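FKBP-type peptidyl-prolyl cis-trans isomerase fkpA (Escherichia coli, PDB 1Q6H) catalyses the cis-trans isomerisation of peptidyl-proline bonds and acts as a folding chaperone in the periplasm of Escherichia coli. Local coordinates at residues A[141-146]-A[219-224]. Sequence-based numbering, arbitrary orientation.
Sequences TVVVNY and ELLDVK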
# COMPACT_ATOMS: atom_id res chain seq x y z
N THR A 141 -5.29 -42.58 -2.96
CA THR A 141 -4.48 -41.72 -2.14
C THR A 141 -3.08 -42.31 -2.08
O THR A 141 -2.91 -43.51 -1.87
CB THR A 141 -5.06 -41.61 -0.73
OG1 THR A 141 -6.38 -41.05 -0.78
CG2 THR A 141 -4.27 -40.63 0.07
N VAL A 142 -2.08 -41.47 -2.27
CA VAL A 142 -0.70 -41.91 -2.17
C VAL A 142 -0.03 -41.17 -1.03
O VAL A 142 -0.37 -40.02 -0.73
CB VAL A 142 0.12 -41.68 -3.49
CG1 VAL A 142 -0.34 -42.60 -4.64
CG2 VAL A 142 0.08 -40.24 -3.93
N VAL A 143 0.95 -41.85 -0.41
CA VAL A 143 1.74 -41.31 0.66
C VAL A 143 3.20 -41.44 0.23
O VAL A 143 3.70 -42.54 -0.07
CB VAL A 143 1.51 -42.09 1.97
CG1 VAL A 143 2.26 -41.45 3.12
CG2 VAL A 143 -0.01 -42.16 2.31
N VAL A 144 3.88 -40.31 0.18
CA VAL A 144 5.23 -40.26 -0.32
C VAL A 144 6.18 -39.40 0.49
O VAL A 144 5.79 -38.45 1.13
CB VAL A 144 5.29 -39.66 -1.74
CG1 VAL A 144 4.55 -40.52 -2.76
CG2 VAL A 144 4.71 -38.25 -1.76
N ASN A 145 7.44 -39.76 0.42
CA ASN A 145 8.49 -38.90 0.86
C ASN A 145 9.13 -38.44 -0.45
O ASN A 145 9.22 -39.19 -1.43
CB ASN A 145 9.49 -39.63 1.74
CG ASN A 145 9.02 -39.78 3.15
OD1 ASN A 145 8.43 -38.86 3.73
ND2 ASN A 145 9.30 -40.92 3.74
N TYR A 146 9.57 -37.19 -0.50
CA TYR A 146 10.22 -36.73 -1.70
C TYR A 146 11.06 -35.54 -1.45
O TYR A 146 10.89 -34.85 -0.46
CB TYR A 146 9.19 -36.33 -2.75
CG TYR A 146 8.35 -35.17 -2.31
CD1 TYR A 146 7.21 -35.38 -1.57
CD2 TYR A 146 8.70 -33.87 -2.63
CE1 TYR A 146 6.45 -34.32 -1.15
CE2 TYR A 146 7.95 -32.82 -2.23
CZ TYR A 146 6.82 -33.05 -1.48
OH TYR A 146 6.07 -31.99 -1.04
N GLU A 219 9.84 -41.48 -2.82
CA GLU A 219 9.68 -42.79 -2.21
C GLU A 219 8.19 -42.95 -1.95
O GLU A 219 7.57 -42.16 -1.22
CB GLU A 219 10.44 -42.93 -0.90
CG GLU A 219 11.95 -42.96 -1.01
CD GLU A 219 12.61 -43.18 0.36
OE1 GLU A 219 11.90 -43.17 1.40
OE2 GLU A 219 13.84 -43.39 0.38
N LEU A 220 7.61 -43.97 -2.58
CA LEU A 220 6.20 -44.29 -2.45
C LEU A 220 5.95 -45.23 -1.26
O LEU A 220 6.23 -46.45 -1.32
CB LEU A 220 5.72 -44.96 -3.75
CG LEU A 220 4.27 -45.38 -3.79
CD1 LEU A 220 3.35 -44.20 -3.37
CD2 LEU A 220 3.89 -45.96 -5.14
N LEU A 221 5.44 -44.66 -0.17
CA LEU A 221 5.23 -45.40 1.06
C LEU A 221 3.94 -46.19 1.11
O LEU A 221 3.89 -47.29 1.64
CB LEU A 221 5.26 -44.45 2.24
CG LEU A 221 6.51 -43.59 2.42
CD1 LEU A 221 6.36 -42.85 3.73
CD2 LEU A 221 7.77 -44.41 2.45
N ASP A 222 2.86 -45.62 0.59
CA ASP A 222 1.60 -46.33 0.65
C ASP A 222 0.68 -45.94 -0.49
O ASP A 222 0.79 -44.84 -1.05
CB ASP A 222 0.91 -46.04 1.99
CG ASP A 222 -0.13 -47.10 2.38
OD1 ASP A 222 -0.17 -48.20 1.75
OD2 ASP A 222 -0.94 -46.91 3.32
N VAL A 223 -0.24 -46.85 -0.80
CA VAL A 223 -1.26 -46.64 -1.81
C VAL A 223 -2.55 -47.09 -1.19
O VAL A 223 -2.69 -48.25 -0.83
CB VAL A 223 -0.99 -47.46 -3.07
CG1 VAL A 223 -2.08 -47.22 -4.11
CG2 VAL A 223 0.40 -47.16 -3.64
N LYS A 224 -3.51 -46.18 -1.05
CA LYS A 224 -4.75 -46.53 -0.36
C LYS A 224 -5.96 -45.77 -0.85
O LYS A 224 -5.86 -44.97 -1.79
CB LYS A 224 -4.58 -46.32 1.14
CG LYS A 224 -4.27 -44.91 1.53
CD LYS A 224 -3.63 -44.83 2.90
CE LYS A 224 -3.28 -43.38 3.21
NZ LYS A 224 -2.90 -43.12 4.63
OXT LYS A 224 -7.02 -45.97 -0.25
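Val143 O takes two backbone donors from the antiparallel strand 219-223. Leu221 N lies 2.7 Å from this oxygen, and Asp222 N reaches Val143 O on a lone pair at a longer 3.3 Å. Both residues therefore face Val143, and the register slips by one. Regular pairing resumes on either side: Asn145 N and O bond to Glu219, and Thr141 N and O bond to Lys224, whose own O belongs to the C-terminal carboxylate. At the bulge Leu221 has a helix-like backbone (psi -39°). Leu221 CB is directed toward segment 141-146, and Leu221 CD1 comes 3.5 Å from Asn145 ND2. The extended Lys224 chain crosses Val143 at a slant on the face that carries Val143 and Asn145, with Lys224 CE 3.6 Å from Val143 CG2. On the face of Val142, Val144 and Leu220, Leu220 CG stands anti to its backbone N (chi1 179°), and Leu220 CD1 reaches Val144 CG1 at 3.9 Å and touches Val142 CB. Phe168 of strand 166-169 packs against both valines from that neighbouring strand. Asp222 OD1 forms a salt bridge with Lys186. This is a classic beta bulge, here joining the C-terminal strand to strand 141-150 in the curled antiparallel sheet of the FKBP domain.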